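Local coordinates for protein 2-CYS peroxiredoxin (Plasmodium yoelii, PDB 2H01) that probably reduces hydrogen peroxide and organic hydroperoxides to water and alcohols as a thiol-specific peroxidase of the 2-Cys peroxiredoxin family, at residues Pro7-Glu12 / Arg109-Leu114; Ala11-Gly16 / Gly21-Ser26; Asp59-Arg64 / Arg152-Leu157; Leu69-Asp74 / Lys105-Ser110; Ala123-Leu126 / Val132-His135. All coordinates share one frame; numbering follows the deposited sequence.

Interaction 1 of 5, residues Pro7-Glu12 / Arg109-Leu114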
# COMPACT_ATOMS: atom_id res chain seq x y z
N PRO A 7 3.48 2.50 -12.00
CA PRO A 7 3.84 3.92 -12.09
C PRO A 7 4.82 4.29 -10.99
O PRO A 7 4.48 4.25 -9.80
CB PRO A 7 2.50 4.61 -11.93
CG PRO A 7 1.58 3.66 -12.64
CD PRO A 7 2.02 2.32 -12.09
N SER A 8 6.04 4.65 -11.37
CA SER A 8 7.05 4.98 -10.37
C SER A 8 6.80 6.30 -9.65
O SER A 8 5.88 7.05 -9.99
CB SER A 8 8.44 4.99 -11.01
OG SER A 8 8.53 5.94 -12.06
N PHE A 9 7.60 6.56 -8.62
CA PHE A 9 7.49 7.79 -7.85
C PHE A 9 8.67 7.98 -6.90
O PHE A 9 9.40 7.03 -6.59
CB PHE A 9 6.15 7.85 -7.08
CG PHE A 9 5.97 6.73 -6.08
CD1 PHE A 9 6.72 6.69 -4.91
CD2 PHE A 9 5.05 5.70 -6.31
CE1 PHE A 9 6.56 5.65 -3.99
CE2 PHE A 9 4.89 4.66 -5.41
CZ PHE A 9 5.65 4.63 -4.24
N LYS A 10 8.87 9.22 -6.51
CA LYS A 10 9.85 9.60 -5.51
C LYS A 10 9.18 10.53 -4.51
O LYS A 10 8.94 11.68 -4.79
CB LYS A 10 11.02 10.32 -6.18
CG LYS A 10 12.32 10.15 -5.43
CD LYS A 10 13.16 11.40 -5.41
CE LYS A 10 13.37 11.96 -6.80
NZ LYS A 10 14.65 11.53 -7.42
N ALA A 11 8.86 10.01 -3.34
CA ALA A 11 8.14 10.83 -2.35
C ALA A 11 8.80 11.02 -1.00
O ALA A 11 9.62 10.20 -0.57
CB ALA A 11 6.73 10.25 -2.14
N GLU A 12 8.45 12.12 -0.33
CA GLU A 12 8.95 12.41 1.00
C GLU A 12 8.26 11.37 1.88
O GLU A 12 7.17 10.90 1.53
CB GLU A 12 8.55 13.82 1.47
CG GLU A 12 9.24 14.98 0.74
CD GLU A 12 10.76 14.95 0.84
OE1 GLU A 12 11.38 14.05 0.24
OE2 GLU A 12 11.34 15.81 1.54
N ARG A 109 -2.64 10.31 -8.90
CA ARG A 109 -3.08 10.47 -10.28
C ARG A 109 -2.58 9.32 -11.16
O ARG A 109 -3.35 8.74 -11.92
CB ARG A 109 -2.57 11.81 -10.84
CG ARG A 109 -3.33 12.30 -12.07
CD ARG A 109 -2.63 13.50 -12.72
NE ARG A 109 -2.35 14.56 -11.75
CZ ARG A 109 -3.28 15.36 -11.23
NH1 ARG A 109 -4.55 15.22 -11.59
NH2 ARG A 109 -2.94 16.28 -10.34
N SER A 110 -1.29 9.01 -11.05
CA SER A 110 -0.68 7.94 -11.85
C SER A 110 -1.35 6.59 -11.64
O SER A 110 -1.37 5.75 -12.54
CB SER A 110 0.82 7.82 -11.54
OG SER A 110 1.04 7.42 -10.21
N TYR A 111 -1.93 6.39 -10.46
CA TYR A 111 -2.61 5.15 -10.13
C TYR A 111 -4.11 5.25 -10.33
O TYR A 111 -4.86 4.33 -10.02
CB TYR A 111 -2.26 4.75 -8.68
CG TYR A 111 -0.86 4.16 -8.56
CD1 TYR A 111 -0.64 2.79 -8.70
CD2 TYR A 111 0.25 4.99 -8.38
CE1 TYR A 111 0.65 2.26 -8.69
CE2 TYR A 111 1.55 4.46 -8.36
CZ TYR A 111 1.75 3.09 -8.51
OH TYR A 111 3.02 2.55 -8.48
N ASP A 112 -4.54 6.38 -10.89
CA ASP A 112 -5.96 6.64 -11.16
C ASP A 112 -6.88 6.51 -9.97
O ASP A 112 -7.93 5.88 -10.05
CB ASP A 112 -6.48 5.71 -12.26
CG ASP A 112 -6.05 6.15 -13.65
OD1 ASP A 112 -6.03 7.38 -13.90
OD2 ASP A 112 -5.76 5.26 -14.48
N VAL A 113 -6.47 7.10 -8.85
CA VAL A 113 -7.28 7.05 -7.64
C VAL A 113 -7.39 8.43 -7.03
O VAL A 113 -7.58 8.58 -5.82
CB VAL A 113 -6.68 6.09 -6.60
CG1 VAL A 113 -6.70 4.67 -7.14
CG2 VAL A 113 -5.25 6.50 -6.25
N LEU A 114 -7.25 9.45 -7.87
CA LEU A 114 -7.38 10.81 -7.38
C LEU A 114 -8.84 11.21 -7.56
O LEU A 114 -9.37 11.17 -8.67
CB LEU A 114 -6.48 11.76 -8.17
CG LEU A 114 -6.53 13.22 -7.72
CD1 LEU A 114 -6.17 13.33 -6.24
CD2 LEU A 114 -5.56 14.04 -8.55

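Interaction 2 of 5, residues Ala11-Gly16 / Gly21-Ser26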
# COMPACT_ATOMS: atom_id res chain seq x y z
N ALA A 11 8.86 10.01 -3.34
CA ALA A 11 8.14 10.83 -2.35
C ALA A 11 8.80 11.02 -1.00
O ALA A 11 9.62 10.20 -0.57
CB ALA A 11 6.73 10.25 -2.14
N GLU A 12 8.45 12.12 -0.33
CA GLU A 12 8.95 12.41 1.00
C GLU A 12 8.26 11.37 1.88
O GLU A 12 7.17 10.90 1.53
CB GLU A 12 8.55 13.82 1.47
CG GLU A 12 9.24 14.98 0.74
CD GLU A 12 10.76 14.95 0.84
OE1 GLU A 12 11.38 14.05 0.24
OE2 GLU A 12 11.34 15.81 1.54
N ALA A 13 8.86 11.01 3.00
CA ALA A 13 8.26 9.99 3.84
C ALA A 13 8.56 10.11 5.32
O ALA A 13 9.58 10.67 5.72
CB ALA A 13 8.68 8.61 3.35
N VAL A 14 7.59 9.70 6.12
CA VAL A 14 7.79 9.47 7.53
C VAL A 14 7.88 8.01 7.83
O VAL A 14 6.95 7.25 7.57
CB VAL A 14 6.66 10.00 8.34
CG1 VAL A 14 7.05 10.03 9.79
CG2 VAL A 14 6.26 11.34 7.86
N PHE A 15 9.00 7.61 8.40
CA PHE A 15 9.20 6.21 8.74
C PHE A 15 8.60 5.82 10.09
O PHE A 15 8.07 6.66 10.81
CB PHE A 15 10.69 5.89 8.71
CG PHE A 15 11.34 6.12 7.38
CD1 PHE A 15 10.93 5.41 6.25
CD2 PHE A 15 12.38 7.04 7.24
CE1 PHE A 15 11.54 5.61 5.01
CE2 PHE A 15 13.00 7.24 6.00
CZ PHE A 15 12.58 6.53 4.89
N GLY A 16 8.69 4.54 10.42
CA GLY A 16 8.47 4.10 11.78
C GLY A 16 9.29 4.88 12.79
O GLY A 16 8.76 5.44 13.72
N GLY A 21 12.35 11.19 5.41
CA GLY A 21 13.22 10.61 4.41
C GLY A 21 12.54 10.56 3.07
O GLY A 21 11.40 11.00 2.93
N GLU A 22 13.24 10.02 2.08
CA GLU A 22 12.70 9.91 0.74
C GLU A 22 12.53 8.44 0.38
O GLU A 22 13.32 7.59 0.78
CB GLU A 22 13.63 10.59 -0.25
CG GLU A 22 13.17 10.53 -1.69
CD GLU A 22 14.12 11.26 -2.62
OE1 GLU A 22 15.32 10.90 -2.63
OE2 GLU A 22 13.67 12.18 -3.33
N VAL A 23 11.46 8.13 -0.33
CA VAL A 23 11.23 6.79 -0.84
C VAL A 23 10.84 6.76 -2.30
O VAL A 23 10.01 7.53 -2.76
CB VAL A 23 10.15 6.04 -0.06
CG1 VAL A 23 9.84 4.73 -0.76
CG2 VAL A 23 10.58 5.79 1.34
N SER A 24 11.42 5.82 -3.02
CA SER A 24 11.11 5.62 -4.43
C SER A 24 10.59 4.20 -4.56
O SER A 24 11.04 3.30 -3.85
CB SER A 24 12.36 5.78 -5.31
OG SER A 24 12.88 7.11 -5.28
N LEU A 25 9.64 3.99 -5.45
CA LEU A 25 9.09 2.66 -5.61
C LEU A 25 10.22 1.71 -5.98
O LEU A 25 10.31 0.59 -5.47
CB LEU A 25 8.03 2.67 -6.71
CG LEU A 25 7.24 1.37 -6.81
CD1 LEU A 25 6.72 0.99 -5.45
CD2 LEU A 25 6.10 1.54 -7.78
N SER A 26 11.10 2.19 -6.86
CA SER A 26 12.23 1.42 -7.37
C SER A 26 13.24 0.98 -6.31
O SER A 26 14.05 0.10 -6.58
CB SER A 26 12.96 2.23 -8.47
OG SER A 26 13.58 3.39 -7.94
O HOH W 1 12.27 13.93 3.64

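Interaction 3 of 5, residues Asp59-Arg64 / Arg152-Leu157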
# COMPACT_ATOMS: atom_id res chain seq x y z
N ASP A 59 3.78 -7.68 11.20
CA ASP A 59 4.60 -8.88 11.21
C ASP A 59 4.23 -9.89 10.13
O ASP A 59 5.12 -10.51 9.54
CB ASP A 59 4.56 -9.55 12.59
CG ASP A 59 5.39 -8.80 13.62
OD1 ASP A 59 6.49 -8.32 13.25
OD2 ASP A 59 4.95 -8.71 14.79
N SER A 60 2.94 -10.06 9.86
CA SER A 60 2.50 -10.98 8.81
C SER A 60 3.09 -10.55 7.47
O SER A 60 3.44 -11.40 6.64
CB SER A 60 0.97 -11.01 8.72
OG SER A 60 0.39 -11.72 9.78
N PHE A 61 3.18 -9.24 7.25
CA PHE A 61 3.75 -8.71 6.00
C PHE A 61 5.26 -8.88 5.93
O PHE A 61 5.79 -9.27 4.89
CB PHE A 61 3.40 -7.22 5.83
CG PHE A 61 1.97 -6.99 5.46
CD1 PHE A 61 1.05 -6.61 6.42
CD2 PHE A 61 1.53 -7.23 4.17
CE1 PHE A 61 -0.30 -6.49 6.11
CE2 PHE A 61 0.18 -7.11 3.84
CZ PHE A 61 -0.74 -6.74 4.81
N LYS A 62 5.95 -8.62 7.03
CA LYS A 62 7.40 -8.79 7.04
C LYS A 62 7.77 -10.25 6.78
O LYS A 62 8.71 -10.54 6.04
CB LYS A 62 8.00 -8.34 8.38
CG LYS A 62 8.00 -6.84 8.59
CD LYS A 62 8.66 -6.43 9.91
CE LYS A 62 8.61 -4.91 10.09
NZ LYS A 62 9.18 -4.46 11.40
N GLU A 63 7.02 -11.17 7.39
CA GLU A 63 7.26 -12.60 7.24
C GLU A 63 7.16 -13.03 5.78
O GLU A 63 7.81 -14.00 5.37
CB GLU A 63 6.26 -13.40 8.08
CG GLU A 63 6.46 -13.26 9.58
CD GLU A 63 5.27 -13.71 10.41
OE1 GLU A 63 4.21 -14.03 9.82
OE2 GLU A 63 5.39 -13.73 11.65
N ARG A 64 6.35 -12.31 5.01
CA ARG A 64 6.17 -12.64 3.60
C ARG A 64 6.98 -11.71 2.73
O ARG A 64 6.78 -11.64 1.51
CB ARG A 64 4.67 -12.57 3.24
CG ARG A 64 3.82 -13.51 4.10
CD ARG A 64 2.34 -13.39 3.81
NE ARG A 64 1.59 -14.49 4.43
CZ ARG A 64 1.35 -14.62 5.74
NH1 ARG A 64 1.79 -13.71 6.60
NH2 ARG A 64 0.69 -15.67 6.18
N ARG A 152 -3.77 -13.25 1.84
CA ARG A 152 -4.17 -14.43 1.11
C ARG A 152 -3.75 -14.32 -0.37
O ARG A 152 -3.35 -15.31 -0.98
CB ARG A 152 -5.69 -14.55 1.20
CG ARG A 152 -6.29 -15.90 0.95
CD ARG A 152 -7.45 -16.03 1.92
NE ARG A 152 -6.93 -15.84 3.28
CZ ARG A 152 -7.58 -15.24 4.27
NH1 ARG A 152 -8.81 -14.75 4.08
NH2 ARG A 152 -6.98 -15.08 5.45
N LEU A 153 -3.88 -13.12 -0.93
CA LEU A 153 -3.51 -12.88 -2.33
C LEU A 153 -1.99 -12.96 -2.44
O LEU A 153 -1.45 -13.53 -3.39
CB LEU A 153 -4.00 -11.50 -2.80
CG LEU A 153 -5.53 -11.43 -2.91
CD1 LEU A 153 -5.97 -10.01 -3.26
CD2 LEU A 153 -6.00 -12.44 -3.97
N ILE A 154 -1.28 -12.27 -1.57
CA ILE A 154 0.14 -12.53 -1.35
C ILE A 154 0.40 -14.01 -1.10
O ILE A 154 1.26 -14.63 -1.71
CB ILE A 154 0.67 -11.69 -0.17
CG1 ILE A 154 0.23 -10.23 -0.31
CG2 ILE A 154 2.19 -11.79 -0.09
CD1 ILE A 154 0.44 -9.41 0.94
N ASP A 155 -0.04 -14.70 -0.56
CA ASP A 155 0.34 -16.11 -0.51
C ASP A 155 0.11 -16.76 -1.86
O ASP A 155 0.93 -17.53 -2.34
CB ASP A 155 -0.45 -16.87 0.57
CG ASP A 155 0.02 -16.54 1.97
OD1 ASP A 155 -0.73 -16.81 2.93
OD2 ASP A 155 1.14 -16.02 2.13
N ALA A 156 -1.03 -16.46 -2.47
CA ALA A 156 -1.34 -17.03 -3.78
C ALA A 156 -0.31 -16.51 -4.80
O ALA A 156 0.21 -17.28 -5.62
CB ALA A 156 -2.76 -16.64 -4.21
N LEU A 157 -0.02 -15.21 -4.76
CA LEU A 157 0.95 -14.66 -5.70
C LEU A 157 2.28 -15.41 -5.56
O LEU A 157 2.81 -15.93 -6.55
CB LEU A 157 1.17 -13.16 -5.45
CG LEU A 157 2.32 -12.48 -6.21
CD1 LEU A 157 2.13 -12.62 -7.73
CD2 LEU A 157 2.37 -10.98 -5.82

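Interaction 4 of 5, residues Leu69-Asp74 / Lys105-Ser110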
# COMPACT_ATOMS: atom_id res chain seq x y z
N LEU A 69 3.36 0.55 2.45
CA LEU A 69 3.47 1.98 2.16
C LEU A 69 2.07 2.60 2.14
O LEU A 69 1.24 2.25 1.31
CB LEU A 69 4.17 2.21 0.81
CG LEU A 69 5.65 1.76 0.72
CD1 LEU A 69 6.20 2.07 -0.66
CD2 LEU A 69 6.49 2.47 1.78
N GLY A 70 1.82 3.49 3.10
CA GLY A 70 0.54 4.18 3.18
C GLY A 70 0.64 5.55 2.54
O GLY A 70 1.53 6.33 2.85
N CYS A 71 -0.29 5.87 1.65
CA CYS A 71 -0.23 7.14 0.95
C CYS A 71 -1.51 7.98 0.99
O CYS A 71 -2.61 7.46 0.77
CB CYS A 71 0.17 6.88 -0.50
SG CYS A 71 0.30 8.32 -1.58
N SER A 72 -1.36 9.27 1.28
CA SER A 72 -2.46 10.24 1.28
C SER A 72 -1.84 11.53 0.75
O SER A 72 -0.62 11.71 0.82
CB SER A 72 -3.05 10.49 2.67
OG SER A 72 -2.37 11.54 3.34
N VAL A 73 -2.66 12.42 0.22
CA VAL A 73 -2.13 13.66 -0.33
C VAL A 73 -1.58 14.65 0.70
O VAL A 73 -1.08 15.71 0.33
CB VAL A 73 -3.20 14.35 -1.21
CG1 VAL A 73 -3.68 13.38 -2.30
CG2 VAL A 73 -4.36 14.81 -0.36
N ASP A 74 -1.70 14.32 1.99
CA ASP A 74 -1.13 15.10 3.08
C ASP A 74 0.40 15.23 3.04
O ASP A 74 1.08 14.42 2.44
CB ASP A 74 -1.55 14.51 4.44
CG ASP A 74 -3.05 14.59 4.69
OD1 ASP A 74 -3.55 15.66 5.05
OD2 ASP A 74 -3.82 13.63 4.58
N LYS A 105 -0.05 15.46 -5.49
CA LYS A 105 -1.15 14.64 -5.98
C LYS A 105 -0.79 13.74 -7.16
O LYS A 105 -1.62 13.01 -7.66
CB LYS A 105 -2.37 15.49 -6.31
CG LYS A 105 -3.04 16.08 -5.10
CD LYS A 105 -4.31 16.82 -5.45
CE LYS A 105 -4.59 17.90 -4.44
NZ LYS A 105 -4.82 17.32 -3.11
N SER A 106 0.49 13.75 -7.53
CA SER A 106 0.97 13.05 -8.70
C SER A 106 0.83 11.53 -8.62
O SER A 106 0.48 10.89 -9.58
CB SER A 106 2.40 13.48 -9.03
OG SER A 106 3.35 12.98 -8.11
N ILE A 107 1.11 10.97 -7.45
CA ILE A 107 1.08 9.54 -7.27
C ILE A 107 -0.34 9.01 -7.39
O ILE A 107 -0.60 8.10 -8.17
CB ILE A 107 1.73 9.14 -5.93
CG1 ILE A 107 3.19 9.58 -5.91
CG2 ILE A 107 1.61 7.66 -5.70
CD1 ILE A 107 3.78 9.79 -4.55
N ALA A 108 -1.26 9.61 -6.64
CA ALA A 108 -2.65 9.24 -6.74
C ALA A 108 -3.09 9.29 -8.18
O ALA A 108 -3.81 8.43 -8.64
CB ALA A 108 -3.51 10.12 -5.88
N ARG A 109 -2.64 10.31 -8.90
CA ARG A 109 -3.08 10.47 -10.28
C ARG A 109 -2.58 9.32 -11.16
O ARG A 109 -3.35 8.74 -11.92
CB ARG A 109 -2.57 11.81 -10.84
CG ARG A 109 -3.33 12.30 -12.07
CD ARG A 109 -2.63 13.50 -12.72
NE ARG A 109 -2.35 14.56 -11.75
CZ ARG A 109 -3.28 15.36 -11.23
NH1 ARG A 109 -4.55 15.22 -11.59
NH2 ARG A 109 -2.94 16.28 -10.34
N SER A 110 -1.29 9.01 -11.05
CA SER A 110 -0.68 7.94 -11.85
C SER A 110 -1.35 6.59 -11.64
O SER A 110 -1.37 5.75 -12.54
CB SER A 110 0.82 7.82 -11.54
OG SER A 110 1.04 7.42 -10.21
O HOH W 2 -2.20 17.58 -1.44

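Interaction 5 of 5, residues Ala123-Leu126 / Val132-His135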
# COMPACT_ATOMS: atom_id res chain seq x y z
N ALA A 123 -7.57 2.45 -1.81
CA ALA A 123 -7.12 1.41 -2.72
C ALA A 123 -5.93 0.59 -2.20
O ALA A 123 -5.05 1.14 -1.52
CB ALA A 123 -6.76 2.03 -4.07
N PHE A 124 -5.91 -0.71 -2.51
CA PHE A 124 -4.80 -1.57 -2.12
C PHE A 124 -4.15 -2.03 -3.41
O PHE A 124 -4.80 -2.61 -4.28
CB PHE A 124 -5.26 -2.80 -1.32
CG PHE A 124 -5.87 -2.48 0.03
CD1 PHE A 124 -5.17 -1.73 0.97
CD2 PHE A 124 -7.16 -2.90 0.34
CE1 PHE A 124 -5.76 -1.40 2.21
CE2 PHE A 124 -7.75 -2.58 1.57
CZ PHE A 124 -7.05 -1.83 2.50
N VAL A 125 -2.86 -1.75 -3.56
CA VAL A 125 -2.13 -2.11 -4.76
C VAL A 125 -0.93 -2.98 -4.42
O VAL A 125 0.00 -2.54 -3.74
CB VAL A 125 -1.65 -0.86 -5.50
CG1 VAL A 125 -1.05 -1.23 -6.86
CG2 VAL A 125 -2.82 0.11 -5.68
N LEU A 126 -0.95 -4.22 -4.89
CA LEU A 126 0.15 -5.14 -4.61
C LEU A 126 1.10 -5.19 -5.80
O LEU A 126 0.67 -5.42 -6.94
CB LEU A 126 -0.41 -6.54 -4.30
CG LEU A 126 0.58 -7.70 -4.20
CD1 LEU A 126 1.60 -7.45 -3.09
CD2 LEU A 126 -0.19 -8.99 -3.96
N VAL A 132 5.93 -5.07 -10.84
CA VAL A 132 4.76 -5.29 -11.68
C VAL A 132 3.53 -5.38 -10.77
O VAL A 132 3.57 -6.06 -9.74
CB VAL A 132 4.89 -6.63 -12.45
CG1 VAL A 132 3.75 -6.77 -13.47
CG2 VAL A 132 6.26 -6.69 -13.14
N VAL A 133 2.44 -4.70 -11.14
CA VAL A 133 1.22 -4.72 -10.34
C VAL A 133 0.51 -6.06 -10.44
O VAL A 133 0.24 -6.53 -11.54
CB VAL A 133 0.21 -3.61 -10.78
CG1 VAL A 133 -1.12 -3.78 -10.01
CG2 VAL A 133 0.78 -2.22 -10.51
N GLN A 134 0.19 -6.67 -9.30
CA GLN A 134 -0.51 -7.96 -9.30
C GLN A 134 -2.01 -7.82 -9.04
O GLN A 134 -2.81 -8.64 -9.48
CB GLN A 134 0.14 -8.90 -8.29
CG GLN A 134 1.65 -9.08 -8.54
CD GLN A 134 1.97 -9.59 -9.94
OE1 GLN A 134 2.88 -9.08 -10.60
NE2 GLN A 134 1.23 -10.60 -10.39
N HIS A 135 -2.41 -6.79 -8.30
CA HIS A 135 -3.82 -6.56 -8.06
C HIS A 135 -4.10 -5.13 -7.65
O HIS A 135 -3.20 -4.40 -7.23
CB HIS A 135 -4.40 -7.52 -7.01
CG HIS A 135 -4.10 -7.13 -5.59
ND1 HIS A 135 -4.45 -5.90 -5.07
CD2 HIS A 135 -3.50 -7.81 -4.58
CE1 HIS A 135 -4.07 -5.84 -3.80
NE2 HIS A 135 -3.50 -6.98 -3.48

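Interaction 1 of 5, residues Pro7-Glu12 / Arg109-Leu114
Pro7 lies over one face of Tyr111, just where helix 106-110 ends in a Schellman motif. Asp112, with positive phi, is the C-prime residue. Its N bonds to Arg109 O, and Val113 N bonds to Ala108 O. Tyr111 leaves helical geometry here. Its ring turns to the N-terminal arm that leads into strand 10-14 of the thioredoxin-like fold.

The tight part is built on Pro7. Pro7 CB makes a CH-pi contact, 4.1 Å from the centroid of the Tyr111 ring. Pro7 CD packs 3.7 Å from Tyr111 CZ. Ser110 CB comes within 3.6 Å of Pro7 CB. Leu25 and Leu36 close round the tyrosine from elsewhere in the chain.

The rest is looser. At the partly exposed rim, the Ser110 hydroxyl, at chi1 65°, turns back to its own helix and bonds Ile107 O rather than the arm. Phe9 stands farther off, its side chain crossing that of Tyr111 at about a right angle. The one polar link across the contact is weak: Tyr111 OH donates to Pro7 O over 2.6 Å, while Phe9 CE2 stands 4.2 Å from the same Tyr111 OH.

Interaction 2 of 5, residues Ala11-Gly16 / Gly21-Ser26
Phe15 folds back over the partner strand at the turn end of an antiparallel beta hairpin. Its CG stands beside the backbone N (chi1 -60°), carrying the ring from CB across to Gly21. On one side of the ring, CE2 comes to 3.7 Å from Gly21 CA. With no side chain there, the ring lies directly against main chain. On the other side, Phe15 CE1 packs 3.8 Å from Val23 CG2. At the tip, the ring edge at Phe15 CZ faces Glu22 O, 4.3 Å away.

Ala13 CB reaches the same Val23 methyl, CG2, at 3.9 Å. Ala11, Ala13 and Val23 thus share one face of the sheet. Glu12 and Glu22 share the other, as a non-hydrogen-bonded pair. Their carboxylates are turned 80° apart, with Glu12 OE1 4.6 Å from Glu22 OE2. These like charges do not touch, and Lys76 probably offsets that of Glu12. Water 1 links Glu12 OE2 weakly to Gly21 O.

The backbone pairing is regular between Ala11 and Val23. Ala11 N donates to Val23 O, and Val23 N to Ala11 O, the second nearly straight at 170°. Between Ala13 and Gly21 it is less regular: the bond from Gly21 N to Ala13 O is weak.

Strand 10-14 also pairs with strand 98-101, whose Thr98 touches Phe15. Lys76 of helix 76-83 forms a salt bridge with Glu12, and Val14 packs on the same helix.

Interaction 3 of 5, residues Asp59-Arg64 / Arg152-Leu157
Arg64 and Asp155 form the charged link between the end of helix 58-63 and helix 147-163. Arg64 NE donates to Asp155 OD2 over 2.8 Å, with an angle of 150° at the hydrogen. The oxygen is met on its syn side and lies in the guanidinium plane, the donor standing 22° out of the carboxylate plane. The two planes are 35° apart. Arg64 is extended from CG to NE, which carries the guanidinium across the gap.

A second hydrogen bond holds the same group from its own helix. Arg64 NH1 donates to Ser60 O over 2.8 Å, also in the guanidinium plane. The two bonds together fix the rotation of the group. The main chain adds a link, as Arg64 O accepts from Gln158.

Apolar packing lies beneath. Ile154 CD1 touches Phe61 CE2 at 3.7 Å, the two side chains crossing at about a right angle. Ile154 CG2 approaches Arg64 CD at 4.2 Å. Val66 of strand 66-72 supports both Phe61 and Ile154.

The contact therefore has a buried apolar floor and a partly exposed ionic rim. The arginine charge would tend to keep Asp155 ionised, while Ser60 O and the C-terminal end of helix 58-63 probably favour that charge.

Interaction 4 of 5, residues Leu69-Asp74 / Lys105-Ser110
Lys105 NZ is gripped by two oxygens while it rests against Val73. One is Ser118 O, which accepts a hydrogen bond from it. The other is water 2, at 3.1 Å from Lys105 NZ. The same water donates to Val73 O over 2.8 Å, so it bridges the lysine to Val73, just past the end of strand 66-72. The lysine chain is extended up to its last bond, where it bends (chi4 -63°). This turn brings the ammonium back to 3.8 Å from Val73 CG2. Lower down, Lys105 CG packs 3.9 Å from Val73 CG1. The valine thus meets the lysine at both its root and its tip.

Deeper in, the contact is apolar and light. Cys71 SG faces Ile107 CG2 at 4.4 Å.

Side groups near the strand end are held locally. Ser72 OG donates to Asp74 OD2, which uses its anti lone pair; Asp42 N also bonds Asp74 OD2, and Asp42 OD1 bonds Ser72 OG.

Alternate strand residues serve opposite faces. Cys71 looks to helix 106-110, and Ser72 to His79 of helix 76-83. Such a central strand, covered on both faces, is typical of the thioredoxin-like fold of peroxiredoxins.

Interaction 5 of 5, residues Ala123-Leu126 / Val132-His135
Leu126 pairs with both Gln134 and His135, so two residues of one strand stand against one of the other. Leu126 O accepts from Gln134 N over 2.7 Å, in an almost straight bond (174°). It also receives a CA-H...O contact from Val133. Leu126 N donates to His135 O at 3.3 Å, a longer bond. His135 O is approached as well by Val125 CA at 3.5 Å. The amide and the carbonyl of Leu126 are thus both satisfied by strand 133-138. Val132 N is taken up by Asp128 in the connecting turn.

The His135 ring is the main side-chain element. Its CG sits between the backbone N and the carbonyl carbon (chi1 80°), which folds the ring over Leu126. Leu126 CB lies over one ring face, 3.5 Å from the centroid, in a CH-pi contact. Phe124 O lies at the ring edge, 3.3 Å from His135 CE1. On the other face of the sheet, Val125 CG1 packs 4.1 Å from Val133 CG1.

Leu153 and Leu157 of helix 147-163 cover the face with Leu126 and His135. The pairing of one residue with two, with Gln134 in near-helical backbone angles, is a classic beta bulge in an antiparallel hairpin.

From the N terminus, interaction 1 closes the longest loop of the five, 96 residues, joining the N-terminal arm to the end of helix 106-110. Interaction 2 starts from the same stretch and closes a short hairpin within that loop. Interaction 3 opens inside the loop of interaction 1 and closes beyond it, so the two cross. Interaction 4 lies within the loop of interaction 3 and ends on the same stretch as interaction 1. Interaction 5 follows interaction 1 in series and is enclosed by interaction 3, whose helix 147-163 packs on its hairpin. Interactions 1 and 3 lie on opposite sides of the chain's centre. Interactions 1, 2, 4 and 5 all reach the same mixed sheet.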